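Local structure of erythrocyte membrane protein 1 (Plasmodium falciparum, 2XU0) at residues Asp156-Val161 with Glu254-Ile259; Lys166-Tyr171 with Ala193-Asp198; Lys335-Asp340 with Cys370-Asp375; Ser12-Glu17 with Asn438-His443. The protein probably binds host cell surface receptors as an adhesin of infected erythrocytes, this chain being its N-terminal segment and first Duffy-binding-like domain, a rosetting domain. The protein carries 10 engineered substitutions. One frame throughout, in Å; residues are numbered along the deposited sequence.

Interaction 1 (Asp156-Val161 with Glu254-Ile259); sequences DLLGNV and EDWWTI
With CG set trans to the backbone N (chi1 -168°) and the indole turned roughly perpendicular to the CA-CB-CG plane, Trp256 sends its six-membered ring across to Leu157, Leu158 and Val161. Leu157 also carries its CG trans to N, which places methyl CD2 over one face of the indole. That methyl lies 3.7 Å from the centroid of the Trp256 six-membered ring and 13° off the ring normal, a well-centred CH-pi contact. The ring's far rim, in contrast, is met by the backbone of the facing helix: Leu158 N is 3.5 Å from Trp256 CZ2, close to the ring plane, and Leu158 CB lies 3.8 Å from the same CZ2 atom. One turn on, Val161 CG2 reaches Trp256 CH2 obliquely at 4.2 Å. This is helix-helix packing inside the alpha-helical Duffy-binding-like fold, joining helix 154-175 to helix 249-268. The two short segments cross at -62° with their axes still 12.1 Å apart, a wide spacing that the indole spans. Phe225 meets the Trp256 ring edge-to-face, and Leu157 itself packs on Leu221 and Ile228 of helix 216-231, so the CH-pi pair is buried among several helices. Val203 of helix 186-204 touches both Val161 and Trp256.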
loop_
_atom_site.group_PDB
_atom_site.type_symbol
_atom_site.label_atom_id
_atom_site.label_comp_id
_atom_site.label_asym_id
_atom_site.label_seq_id
_atom_site.Cartn_x
_atom_site.Cartn_y
_atom_site.Cartn_z
ATOM N N ASP A 156 -4.728 -20.789 -20.232
ATOM C CA ASP A 156 -5.935 -19.954 -20.347
ATOM C C ASP A 156 -6.009 -18.964 -19.200
ATOM O O ASP A 156 -6.364 -17.818 -19.418
ATOM C CB ASP A 156 -7.225 -20.801 -20.399
ATOM C CG ASP A 156 -7.333 -21.764 -21.573
ATOM O OD1 ASP A 156 -6.788 -21.453 -22.656
ATOM O OD2 ASP A 156 -7.969 -22.824 -21.410
ATOM N N LEU A 157 -5.661 -19.403 -17.982
ATOM C CA LEU A 157 -5.666 -18.557 -16.787
ATOM C C LEU A 157 -4.583 -17.482 -16.885
ATOM O O LEU A 157 -4.880 -16.305 -16.679
ATOM C CB LEU A 157 -5.463 -19.410 -15.534
ATOM C CG LEU A 157 -5.409 -18.643 -14.202
ATOM C CD1 LEU A 157 -6.735 -17.977 -13.895
ATOM C CD2 LEU A 157 -4.976 -19.555 -13.084
ATOM N N LEU A 158 -3.352 -17.873 -17.268
ATOM C CA LEU A 158 -2.254 -16.918 -17.416
ATOM C C LEU A 158 -2.647 -15.781 -18.329
ATOM O O LEU A 158 -2.424 -14.623 -17.967
ATOM C CB LEU A 158 -0.946 -17.590 -17.893
ATOM C CG LEU A 158 0.252 -16.624 -18.028
ATOM C CD1 LEU A 158 0.789 -16.197 -16.688
ATOM C CD2 LEU A 158 1.320 -17.194 -18.879
ATOM N N GLY A 159 -3.285 -16.115 -19.462
ATOM C CA GLY A 159 -3.764 -15.146 -20.444
ATOM C C GLY A 159 -4.581 -14.059 -19.787
ATOM O O GLY A 159 -4.224 -12.888 -19.876
ATOM N N ASN A 160 -5.626 -14.457 -19.043
ATOM C CA ASN A 160 -6.488 -13.539 -18.279
ATOM C C ASN A 160 -5.736 -12.689 -17.253
ATOM O O ASN A 160 -5.939 -11.476 -17.200
ATOM C CB ASN A 160 -7.624 -14.313 -17.598
ATOM C CG ASN A 160 -8.600 -14.880 -18.596
ATOM O OD1 ASN A 160 -8.510 -16.041 -19.004
ATOM N ND2 ASN A 160 -9.523 -14.054 -19.046
ATOM N N VAL A 161 -4.838 -13.325 -16.472
ATOM C CA VAL A 161 -4.029 -12.656 -15.446
ATOM C C VAL A 161 -3.065 -11.640 -16.053
ATOM O O VAL A 161 -2.885 -10.558 -15.499
ATOM C CB VAL A 161 -3.365 -13.668 -14.456
ATOM C CG1 VAL A 161 -2.502 -12.935 -13.410
ATOM C CG2 VAL A 161 -4.433 -14.519 -13.754
ATOM N N GLU A 254 -0.781 -21.574 -5.041
ATOM C CA GLU A 254 0.492 -21.033 -4.545
ATOM C C GLU A 254 1.604 -21.277 -5.555
ATOM O O GLU A 254 2.429 -20.388 -5.784
ATOM C CB GLU A 254 0.927 -21.787 -3.270
ATOM C CG GLU A 254 0.327 -21.257 -1.995
ATOM C CD GLU A 254 0.566 -22.120 -0.768
ATOM O OE1 GLU A 254 -0.080 -21.833 0.267
ATOM O OE2 GLU A 254 1.379 -23.078 -0.835
ATOM N N ASP A 255 1.701 -22.545 -6.045
ATOM C CA ASP A 255 2.729 -22.968 -6.998
ATOM C C ASP A 255 2.450 -22.371 -8.346
ATOM O O ASP A 255 3.375 -21.906 -8.993
ATOM C CB ASP A 255 2.804 -24.498 -7.073
ATOM C CG ASP A 255 3.420 -25.089 -5.825
ATOM O OD1 ASP A 255 3.779 -24.304 -4.904
ATOM O OD2 ASP A 255 3.612 -26.317 -5.790
ATOM N N TRP A 256 1.174 -22.291 -8.742
ATOM C CA TRP A 256 0.854 -21.633 -9.992
ATOM C C TRP A 256 1.385 -20.201 -9.948
ATOM O O TRP A 256 2.031 -19.775 -10.897
ATOM C CB TRP A 256 -0.657 -21.652 -10.273
ATOM C CG TRP A 256 -0.977 -21.229 -11.681
ATOM C CD1 TRP A 256 -1.020 -22.029 -12.783
ATOM C CD2 TRP A 256 -1.166 -19.885 -12.151
ATOM N NE1 TRP A 256 -1.290 -21.277 -13.905
ATOM C CE2 TRP A 256 -1.374 -19.955 -13.548
ATOM C CE3 TRP A 256 -1.189 -18.622 -11.524
ATOM C CZ2 TRP A 256 -1.609 -18.817 -14.331
ATOM C CZ3 TRP A 256 -1.444 -17.496 -12.298
ATOM C CH2 TRP A 256 -1.629 -17.597 -13.688
ATOM N N TRP A 257 1.141 -19.465 -8.835
ATOM C CA TRP A 257 1.608 -18.089 -8.714
ATOM C C TRP A 257 3.121 -18.025 -8.838
ATOM O O TRP A 257 3.651 -17.292 -9.668
ATOM C CB TRP A 257 1.142 -17.432 -7.398
ATOM C CG TRP A 257 1.681 -16.030 -7.256
ATOM C CD1 TRP A 257 2.775 -15.647 -6.535
ATOM C CD2 TRP A 257 1.323 -14.901 -8.070
ATOM N NE1 TRP A 257 3.034 -14.307 -6.740
ATOM C CE2 TRP A 257 2.202 -13.843 -7.730
ATOM C CE3 TRP A 257 0.322 -14.673 -9.036
ATOM C CZ2 TRP A 257 2.059 -12.559 -8.256
ATOM C CZ3 TRP A 257 0.182 -13.398 -9.564
ATOM C CH2 TRP A 257 1.056 -12.362 -9.190
ATOM N N THR A 258 3.805 -18.789 -7.994
ATOM C CA THR A 258 5.255 -18.868 -7.948
ATOM C C THR A 258 5.858 -19.149 -9.312
ATOM O O THR A 258 6.847 -18.512 -9.671
ATOM C CB THR A 258 5.666 -19.881 -6.887
ATOM O OG1 THR A 258 5.140 -19.419 -5.640
ATOM C CG2 THR A 258 7.181 -20.031 -6.775
ATOM N N ILE A 259 5.238 -20.070 -10.072
ATOM C CA ILE A 259 5.710 -20.472 -11.385
ATOM C C ILE A 259 5.526 -19.388 -12.440
ATOM O O ILE A 259 6.430 -19.169 -13.249
ATOM C CB ILE A 259 5.127 -21.857 -11.787
ATOM C CG1 ILE A 259 5.826 -22.993 -10.989
ATOM C CG2 ILE A 259 5.254 -22.116 -13.304
ATOM C CD1 ILE A 259 4.903 -24.233 -10.709
#

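Interaction 2 (Lys166-Tyr171 with Ala193-Asp198); sequences KYEGNY and ARSFAD
Ser195 and Glu168 make the direct contact between these segments, a single buried hydrogen bond from Ser195 OG to Glu168 OE2 of 2.8 Å. Along 193-198, Ala193 and Arg194 lead up to the serine without touching 166-171. At Ser195 the hydroxyl lies trans to the carbonyl carbon (chi1 -79°), directed at helix 154-175. The anti chi1 of Glu168 brings its CG to 3.8 Å from Ser195 CB, and a bend at chi2 (57°) then turns the carboxylate to the hydroxyl. The hydroxyl meets OE2 on the anti side of the carboxylate, 28° out of the plane. Each polar end has further partners: OE1 of Glu168 takes a salt bridge from Arg104 and a hydrogen bond from the Cys139 backbone N, while Ser195 OG is also bonded by Arg134. The carboxylate is thus held through both oxygens, and the nearby arginines would be expected to stabilise its negative charge. Phe196, next in sequence, points away from Glu168, and Ala197 and Asp198 complete the turn. In the helical Duffy-binding-like fold, helix 186-204 therefore lies with Ser195 against helix 154-175, Phe196 edge-to-face with Trp265 of helix 249-268, and Arg194 and Asp198 in salt bridges to Glu317 and Arg314 of helix 311-338.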
loop_
_atom_site.group_PDB
_atom_site.type_symbol
_atom_site.label_atom_id
_atom_site.label_comp_id
_atom_site.label_asym_id
_atom_site.label_seq_id
_atom_site.Cartn_x
_atom_site.Cartn_y
_atom_site.Cartn_z
ATOM N N LYS A 166 -1.442 -6.021 -17.238
ATOM C CA LYS A 166 -1.257 -4.950 -18.226
ATOM C C LYS A 166 -2.112 -3.718 -17.881
ATOM O O LYS A 166 -1.581 -2.603 -17.714
ATOM C CB LYS A 166 -1.591 -5.473 -19.640
ATOM C CG LYS A 166 -1.649 -4.374 -20.721
ATOM C CD LYS A 166 -2.437 -4.824 -21.958
ATOM C CE LYS A 166 -2.596 -3.756 -23.025
ATOM N NZ LYS A 166 -3.540 -2.673 -22.629
ATOM N N TYR A 167 -3.426 -3.939 -17.691
ATOM C CA TYR A 167 -4.342 -2.836 -17.395
ATOM C C TYR A 167 -4.150 -2.197 -16.074
ATOM O O TYR A 167 -4.090 -0.962 -16.014
ATOM C CB TYR A 167 -5.796 -3.241 -17.640
ATOM C CG TYR A 167 -6.137 -3.241 -19.116
ATOM C CD1 TYR A 167 -6.002 -4.394 -19.881
ATOM C CD2 TYR A 167 -6.505 -2.064 -19.767
ATOM C CE1 TYR A 167 -6.331 -4.408 -21.235
ATOM C CE2 TYR A 167 -6.810 -2.058 -21.131
ATOM C CZ TYR A 167 -6.736 -3.237 -21.858
ATOM O OH TYR A 167 -7.039 -3.246 -23.196
ATOM N N GLU A 168 -3.955 -3.015 -15.011
ATOM C CA GLU A 168 -3.691 -2.478 -13.660
ATOM C C GLU A 168 -2.439 -1.574 -13.680
ATOM O O GLU A 168 -2.470 -0.459 -13.148
ATOM C CB GLU A 168 -3.529 -3.646 -12.632
ATOM C CG GLU A 168 -3.194 -3.188 -11.213
ATOM C CD GLU A 168 -4.143 -2.210 -10.541
ATOM O OE1 GLU A 168 -5.347 -2.195 -10.896
ATOM O OE2 GLU A 168 -3.697 -1.512 -9.600
ATOM N N GLY A 169 -1.366 -2.075 -14.309
ATOM C CA GLY A 169 -0.114 -1.344 -14.489
ATOM C C GLY A 169 -0.327 -0.049 -15.244
ATOM O O GLY A 169 0.173 1.008 -14.841
ATOM N N ASN A 170 -1.123 -0.121 -16.344
ATOM C CA ASN A 170 -1.449 1.079 -17.112
ATOM C C ASN A 170 -2.139 2.102 -16.255
ATOM O O ASN A 170 -1.716 3.259 -16.256
ATOM C CB ASN A 170 -2.256 0.738 -18.361
ATOM C CG ASN A 170 -1.648 1.365 -19.587
ATOM O OD1 ASN A 170 -1.378 2.577 -19.637
ATOM N ND2 ASN A 170 -1.329 0.536 -20.559
ATOM N N TYR A 171 -3.125 1.681 -15.414
ATOM C CA TYR A 171 -3.771 2.666 -14.545
ATOM C C TYR A 171 -2.748 3.270 -13.606
ATOM O O TYR A 171 -2.677 4.491 -13.505
ATOM C CB TYR A 171 -4.988 2.112 -13.739
ATOM C CG TYR A 171 -5.395 3.119 -12.677
ATOM C CD1 TYR A 171 -6.224 4.191 -12.991
ATOM C CD2 TYR A 171 -4.794 3.113 -11.418
ATOM C CE1 TYR A 171 -6.470 5.213 -12.071
ATOM C CE2 TYR A 171 -5.000 4.148 -10.510
ATOM C CZ TYR A 171 -5.871 5.176 -10.826
ATOM O OH TYR A 171 -6.103 6.176 -9.917
ATOM N N ALA A 193 4.592 -2.779 -7.354
ATOM C CA ALA A 193 4.933 -3.954 -6.500
ATOM C C ALA A 193 3.770 -4.234 -5.515
ATOM O O ALA A 193 3.449 -5.390 -5.231
ATOM C CB ALA A 193 6.203 -3.675 -5.742
ATOM N N ARG A 194 3.086 -3.173 -5.067
ATOM C CA ARG A 194 1.948 -3.319 -4.161
ATOM C C ARG A 194 0.762 -3.960 -4.836
ATOM O O ARG A 194 0.114 -4.791 -4.217
ATOM C CB ARG A 194 1.576 -1.989 -3.528
ATOM C CG ARG A 194 2.624 -1.504 -2.567
ATOM C CD ARG A 194 2.177 -0.172 -2.081
ATOM N NE ARG A 194 3.044 0.327 -1.029
ATOM C CZ ARG A 194 3.382 1.596 -0.908
ATOM N NH1 ARG A 194 2.941 2.491 -1.784
ATOM N NH2 ARG A 194 4.157 1.988 0.083
ATOM N N SER A 195 0.491 -3.604 -6.118
ATOM C CA SER A 195 -0.588 -4.197 -6.902
ATOM C C SER A 195 -0.246 -5.615 -7.282
ATOM O O SER A 195 -1.107 -6.476 -7.255
ATOM C CB SER A 195 -0.886 -3.352 -8.147
ATOM O OG SER A 195 -1.679 -2.250 -7.750
ATOM N N PHE A 196 1.019 -5.859 -7.672
ATOM C CA PHE A 196 1.533 -7.193 -8.020
ATOM C C PHE A 196 1.266 -8.142 -6.857
ATOM O O PHE A 196 0.812 -9.285 -7.062
ATOM C CB PHE A 196 3.045 -7.106 -8.228
ATOM C CG PHE A 196 3.756 -8.393 -8.558
ATOM C CD1 PHE A 196 3.485 -9.074 -9.740
ATOM C CD2 PHE A 196 4.802 -8.848 -7.761
ATOM C CE1 PHE A 196 4.248 -10.199 -10.114
ATOM C CE2 PHE A 196 5.549 -9.980 -8.116
ATOM C CZ PHE A 196 5.246 -10.668 -9.270
ATOM N N ALA A 197 1.565 -7.667 -5.642
ATOM C CA ALA A 197 1.338 -8.444 -4.394
ATOM C C ALA A 197 -0.169 -8.723 -4.133
ATOM O O ALA A 197 -0.526 -9.852 -3.806
ATOM C CB ALA A 197 1.969 -7.731 -3.212
ATOM N N ASP A 198 -1.041 -7.728 -4.358
ATOM C CA ASP A 198 -2.487 -7.923 -4.214
ATOM C C ASP A 198 -3.016 -8.922 -5.259
ATOM O O ASP A 198 -3.845 -9.765 -4.920
ATOM C CB ASP A 198 -3.258 -6.577 -4.275
ATOM C CG ASP A 198 -3.207 -5.743 -2.998
ATOM O OD1 ASP A 198 -2.904 -6.308 -1.923
ATOM O OD2 ASP A 198 -3.488 -4.535 -3.070
#

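Interaction 3 (Lys335-Asp340 with Cys370-Asp375); sequences KKECRD and CPRCQD
Cys338, disulfide-bonded to Cys373, sits in a last helical turn closed by Lys335 O, which accepts two backbone hydrogen bonds, from Cys338 N at 3.1 Å and from Arg339 N at 2.8 Å. The contact belongs to the helical, disulfide-rich C-terminal part of the Duffy-binding-like domain, where the end of helix 311-338 meets the beginning of helix 371-407. The two sulfurs approach from differently set side chains: SG of Cys338 is trans to its carbonyl carbon, whereas SG of Cys373 is trans to the backbone N. Their chi3 of 99° is near the right angle usual for an unstrained disulfide, and the bridge holds the CA atoms of Cys338 and Cys373 4.7 Å apart. Beside it, Glu337 bends at chi2 and crosses the Arg372 side chain at about a right angle. This outer pair is a salt bridge whose one hydrogen bond is weak, on the more exposed side of the contact, with carboxylate and guanidinium planes 65° apart. A second disulfide, Cys370 to Cys347, lies next to the start of helix 371-407, and Cys338 also shares backbone hydrogen bonds with Cys347. Glu337 OE1 approaches the guanidinium at its edge, near its plane, and lies 3.4 Å from Arg372 NE with an N-H...O angle of 147°.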
loop_
_atom_site.group_PDB
_atom_site.type_symbol
_atom_site.label_atom_id
_atom_site.label_comp_id
_atom_site.label_asym_id
_atom_site.label_seq_id
_atom_site.Cartn_x
_atom_site.Cartn_y
_atom_site.Cartn_z
ATOM N N LYS A 335 -1.765 25.834 5.683
ATOM C CA LYS A 335 -0.820 26.932 5.769
ATOM C C LYS A 335 -1.231 28.106 4.853
ATOM O O LYS A 335 -1.226 29.242 5.325
ATOM C CB LYS A 335 0.631 26.477 5.500
ATOM C CG LYS A 335 1.648 27.513 5.963
ATOM C CD LYS A 335 3.085 27.179 5.629
ATOM C CE LYS A 335 3.979 28.243 6.232
ATOM N NZ LYS A 335 5.421 27.867 6.218
ATOM N N LYS A 336 -1.635 27.846 3.591
ATOM C CA LYS A 336 -2.046 28.941 2.694
ATOM C C LYS A 336 -3.265 29.746 3.170
ATOM O O LYS A 336 -3.362 30.927 2.854
ATOM C CB LYS A 336 -2.124 28.527 1.213
ATOM C CG LYS A 336 -3.381 27.774 0.797
ATOM C CD LYS A 336 -3.441 27.556 -0.720
ATOM C CE LYS A 336 -4.103 28.683 -1.484
ATOM N NZ LYS A 336 -4.149 28.399 -2.943
ATOM N N GLU A 337 -4.146 29.129 3.980
ATOM C CA GLU A 337 -5.318 29.786 4.552
ATOM C C GLU A 337 -5.055 30.363 5.958
ATOM O O GLU A 337 -5.891 31.124 6.445
ATOM C CB GLU A 337 -6.515 28.807 4.620
ATOM C CG GLU A 337 -6.885 28.154 3.293
ATOM C CD GLU A 337 -7.155 29.094 2.133
ATOM O OE1 GLU A 337 -7.972 30.030 2.296
ATOM O OE2 GLU A 337 -6.552 28.884 1.054
ATOM N N CYS A 338 -3.934 29.981 6.618
ATOM C CA CYS A 338 -3.640 30.382 8.000
ATOM C C CYS A 338 -2.447 31.281 8.215
ATOM O O CYS A 338 -2.474 32.103 9.134
ATOM C CB CYS A 338 -3.554 29.153 8.904
ATOM S SG CYS A 338 -5.090 28.207 9.009
ATOM N N ARG A 339 -1.355 31.019 7.494
ATOM C CA ARG A 339 -0.099 31.727 7.688
ATOM C C ARG A 339 0.557 32.058 6.364
ATOM O O ARG A 339 0.834 31.170 5.550
ATOM C CB ARG A 339 0.860 30.890 8.564
ATOM C CG ARG A 339 1.756 31.711 9.501
ATOM C CD ARG A 339 1.422 31.411 10.949
ATOM N NE ARG A 339 2.465 30.630 11.620
ATOM C CZ ARG A 339 2.265 29.891 12.710
ATOM N NH1 ARG A 339 1.054 29.801 13.248
ATOM N NH2 ARG A 339 3.272 29.219 13.258
ATOM N N ASP A 340 0.792 33.358 6.165
ATOM C CA ASP A 340 1.515 33.955 5.042
ATOM C C ASP A 340 2.181 35.210 5.644
ATOM O O ASP A 340 1.592 36.300 5.628
ATOM C CB ASP A 340 0.576 34.280 3.852
ATOM C CG ASP A 340 1.289 34.546 2.529
ATOM O OD1 ASP A 340 2.412 35.111 2.555
ATOM O OD2 ASP A 340 0.715 34.210 1.467
ATOM N N CYS A 370 -9.275 35.487 8.046
ATOM C CA CYS A 370 -9.076 34.439 9.058
ATOM C C CYS A 370 -10.192 33.419 9.297
ATOM O O CYS A 370 -9.837 32.258 9.509
ATOM C CB CYS A 370 -8.468 34.978 10.343
ATOM S SG CYS A 370 -6.835 35.721 10.103
ATOM N N PRO A 371 -11.512 33.732 9.119
ATOM C CA PRO A 371 -12.527 32.657 9.185
ATOM C C PRO A 371 -12.211 31.490 8.239
ATOM O O PRO A 371 -12.533 30.369 8.593
ATOM C CB PRO A 371 -13.832 33.373 8.806
ATOM C CG PRO A 371 -13.601 34.797 9.220
ATOM C CD PRO A 371 -12.154 35.042 8.867
ATOM N N ARG A 372 -11.528 31.730 7.090
ATOM C CA ARG A 372 -11.107 30.679 6.147
ATOM C C ARG A 372 -10.058 29.716 6.772
ATOM O O ARG A 372 -9.997 28.547 6.377
ATOM C CB ARG A 372 -10.533 31.268 4.850
ATOM C CG ARG A 372 -11.507 32.114 4.042
ATOM C CD ARG A 372 -11.079 32.262 2.587
ATOM N NE ARG A 372 -9.792 32.950 2.420
ATOM C CZ ARG A 372 -9.641 34.270 2.353
ATOM N NH1 ARG A 372 -10.691 35.074 2.470
ATOM N NH2 ARG A 372 -8.437 34.796 2.178
ATOM N N CYS A 373 -9.214 30.223 7.716
ATOM C CA CYS A 373 -8.252 29.403 8.459
ATOM C C CYS A 373 -9.056 28.450 9.324
ATOM O O CYS A 373 -8.786 27.257 9.297
ATOM C CB CYS A 373 -7.298 30.241 9.307
ATOM S SG CYS A 373 -6.188 29.257 10.358
ATOM N N GLN A 374 -10.081 28.974 10.035
ATOM C CA GLN A 374 -11.006 28.186 10.853
ATOM C C GLN A 374 -11.625 27.028 10.033
ATOM O O GLN A 374 -11.543 25.884 10.468
ATOM C CB GLN A 374 -12.091 29.082 11.485
ATOM C CG GLN A 374 -13.014 28.344 12.453
ATOM C CD GLN A 374 -14.055 29.231 13.087
ATOM O OE1 GLN A 374 -14.229 29.219 14.299
ATOM N NE2 GLN A 374 -14.791 29.999 12.285
ATOM N N ASP A 375 -12.156 27.320 8.832
ATOM C CA ASP A 375 -12.770 26.336 7.929
ATOM C C ASP A 375 -11.786 25.245 7.452
ATOM O O ASP A 375 -12.173 24.075 7.362
ATOM C CB ASP A 375 -13.426 27.033 6.722
ATOM C CG ASP A 375 -14.403 28.150 7.073
ATOM O OD1 ASP A 375 -15.048 28.069 8.151
ATOM O OD2 ASP A 375 -14.517 29.107 6.277
#

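Interaction 4 (Ser12-Glu17 with Asn438-His443)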
loop_
_atom_site.group_PDB
_atom_site.type_symbol
_atom_site.label_atom_id
_atom_site.label_comp_id
_atom_site.label_asym_id
_atom_site.label_seq_id
_atom_site.Cartn_x
_atom_site.Cartn_y
_atom_site.Cartn_z
ATOM N N SER A 12 18.174 12.849 -2.771
ATOM C CA SER A 12 17.395 11.808 -3.448
ATOM C C SER A 12 16.524 11.035 -2.441
ATOM O O SER A 12 17.079 10.353 -1.573
ATOM C CB SER A 12 18.311 10.839 -4.198
ATOM O OG SER A 12 17.580 9.721 -4.683
ATOM N N PRO A 13 15.171 11.104 -2.527
ATOM C CA PRO A 13 14.345 10.332 -1.572
ATOM C C PRO A 13 14.527 8.818 -1.734
ATOM O O PRO A 13 14.558 8.102 -0.736
ATOM C CB PRO A 13 12.916 10.787 -1.872
ATOM C CG PRO A 13 12.973 11.288 -3.272
ATOM C CD PRO A 13 14.336 11.847 -3.490
ATOM N N THR A 14 14.736 8.353 -2.983
ATOM C CA THR A 14 14.961 6.944 -3.275
ATOM C C THR A 14 16.186 6.386 -2.543
ATOM O O THR A 14 16.081 5.379 -1.856
ATOM C CB THR A 14 15.087 6.712 -4.783
ATOM O OG1 THR A 14 14.002 7.331 -5.448
ATOM C CG2 THR A 14 15.073 5.248 -5.130
ATOM N N LEU A 15 17.337 7.045 -2.694
ATOM C CA LEU A 15 18.607 6.607 -2.130
ATOM C C LEU A 15 18.698 6.787 -0.636
ATOM O O LEU A 15 19.440 6.050 0.020
ATOM C CB LEU A 15 19.740 7.392 -2.805
ATOM C CG LEU A 15 20.421 6.865 -4.083
ATOM C CD1 LEU A 15 19.592 5.874 -4.879
ATOM C CD2 LEU A 15 20.905 8.012 -4.930
ATOM N N SER A 16 18.020 7.815 -0.107
ATOM C CA SER A 16 18.073 8.109 1.311
ATOM C C SER A 16 17.070 7.334 2.168
ATOM O O SER A 16 17.195 7.352 3.389
ATOM C CB SER A 16 18.021 9.614 1.561
ATOM O OG SER A 16 16.734 10.144 1.289
ATOM N N GLU A 17 16.114 6.602 1.541
ATOM C CA GLU A 17 15.137 5.798 2.275
ATOM C C GLU A 17 15.882 4.851 3.233
ATOM O O GLU A 17 16.791 4.131 2.806
ATOM C CB GLU A 17 14.250 4.983 1.311
ATOM C CG GLU A 17 13.279 4.050 2.042
ATOM C CD GLU A 17 12.332 3.205 1.207
ATOM O OE1 GLU A 17 12.148 3.511 0.006
ATOM O OE2 GLU A 17 11.757 2.240 1.765
ATOM N N ASN A 438 10.073 5.079 9.808
ATOM C CA ASN A 438 11.239 5.056 8.923
ATOM C C ASN A 438 10.934 5.030 7.454
ATOM O O ASN A 438 11.874 4.971 6.677
ATOM C CB ASN A 438 12.117 3.858 9.265
ATOM C CG ASN A 438 12.778 3.942 10.599
ATOM O OD1 ASN A 438 13.068 5.025 11.092
ATOM N ND2 ASN A 438 13.052 2.785 11.187
ATOM N N GLY A 439 9.658 5.018 7.074
ATOM C CA GLY A 439 9.272 4.951 5.667
ATOM C C GLY A 439 9.744 6.124 4.838
ATOM O O GLY A 439 10.019 7.191 5.385
ATOM N N LYS A 440 9.839 5.952 3.515
ATOM C CA LYS A 440 10.281 7.029 2.611
ATOM C C LYS A 440 9.551 8.375 2.904
ATOM O O LYS A 440 10.197 9.391 3.210
ATOM C CB LYS A 440 10.094 6.597 1.147
ATOM C CG LYS A 440 10.761 7.515 0.116
ATOM C CD LYS A 440 10.364 7.154 -1.321
ATOM C CE LYS A 440 11.382 6.267 -1.995
ATOM N NZ LYS A 440 11.084 6.070 -3.446
ATOM N N HIS A 441 8.222 8.350 2.864
ATOM C CA HIS A 441 7.391 9.537 3.075
ATOM C C HIS A 441 7.360 9.934 4.533
ATOM O O HIS A 441 7.521 11.109 4.840
ATOM C CB HIS A 441 5.969 9.312 2.534
ATOM C CG HIS A 441 5.906 9.219 1.045
ATOM N ND1 HIS A 441 5.999 10.345 0.248
ATOM C CD2 HIS A 441 5.766 8.137 0.248
ATOM C CE1 HIS A 441 5.925 9.912 -1.001
ATOM N NE2 HIS A 441 5.763 8.599 -1.051
ATOM N N CYS A 442 7.216 8.957 5.448
ATOM C CA CYS A 442 7.148 9.265 6.888
ATOM C C CYS A 442 8.402 9.833 7.536
ATOM O O CYS A 442 8.287 10.689 8.415
ATOM C CB CYS A 442 6.576 8.096 7.672
ATOM S SG CYS A 442 4.880 7.659 7.192
ATOM N N HIS A 443 9.588 9.351 7.140
ATOM C CA HIS A 443 10.847 9.794 7.742
ATOM C C HIS A 443 11.301 11.180 7.297
ATOM O O HIS A 443 12.021 11.852 8.033
ATOM C CB HIS A 443 11.942 8.756 7.512
ATOM C CG HIS A 443 13.071 8.824 8.488
ATOM N ND1 HIS A 443 14.380 8.990 8.064
ATOM C CD2 HIS A 443 13.061 8.713 9.838
ATOM C CE1 HIS A 443 15.118 8.986 9.165
ATOM N NE2 HIS A 443 14.369 8.817 10.255
HETATM O O HOH W 1 9.412 3.370 2.516
#
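Lys440 lays its aliphatic chain against Glu17, and the closely packed part of the contact is where its CE meets the carboxylate. The pair joins the N-terminal segment, here a short helix at 13-16, to the C-terminal part of the helical Duffy-binding-like domain, at the weakly bonded short helix about 440-443. The Lys440 chain leaves with CG trans to N and bends at chi3 (-97°), bringing CE to 3.5 Å from Glu17 OE1 and to 3.9 Å from Pro13 O. Glu17, extended beyond CG, crosses it at about a right angle. The other side is looser. The Thr14 and Lys440 side chains lie side by side, pointing the same way, with NZ 3.8 Å from Thr14 OG1. Glu17 OE1 is 4.4 Å from Lys440 NZ, beyond salt-bridge distance, though the opposite charges probably attract. On the solvent-exposed side, Pro13 CB comes no nearer to Lys440 CG than 4.4 Å. The Glu17 carboxylate has closer partners of its own: OE1 forms a salt bridge with Arg23, and OE2 is hydrogen-bonded to Ser21 OG. Further along, Cys442 is disulfide-bonded to Cys324, which ties this short helix to helix 311-338. One water bridges backbone and carboxylate: it accepts from Lys440 N at 2.8 Å and donates weakly to Glu17 OE2 at 2.7 Å.

Interactions 1 and 2 both draw on helix 154-175, their centres about 15 Å apart, and touch where Trp257 meets Phe196; interaction 2 is nested within the loop closed by interaction 1. Interaction 3 follows later in the chain, about 53 Å from interaction 1 between centres and on the opposite side of the chain's centre, in the C-terminal subdomain. Interaction 4 encloses all three along the sequence, bringing 12-17 back to 438-443. Its nearest atoms lie about 6 Å from interaction 2 and about 17 Å from interaction 3. The N-terminal segment thus packs onto the C-terminal part of the domain, between the helices of interactions 1 and 2 and the disulfide-linked end of interaction 3.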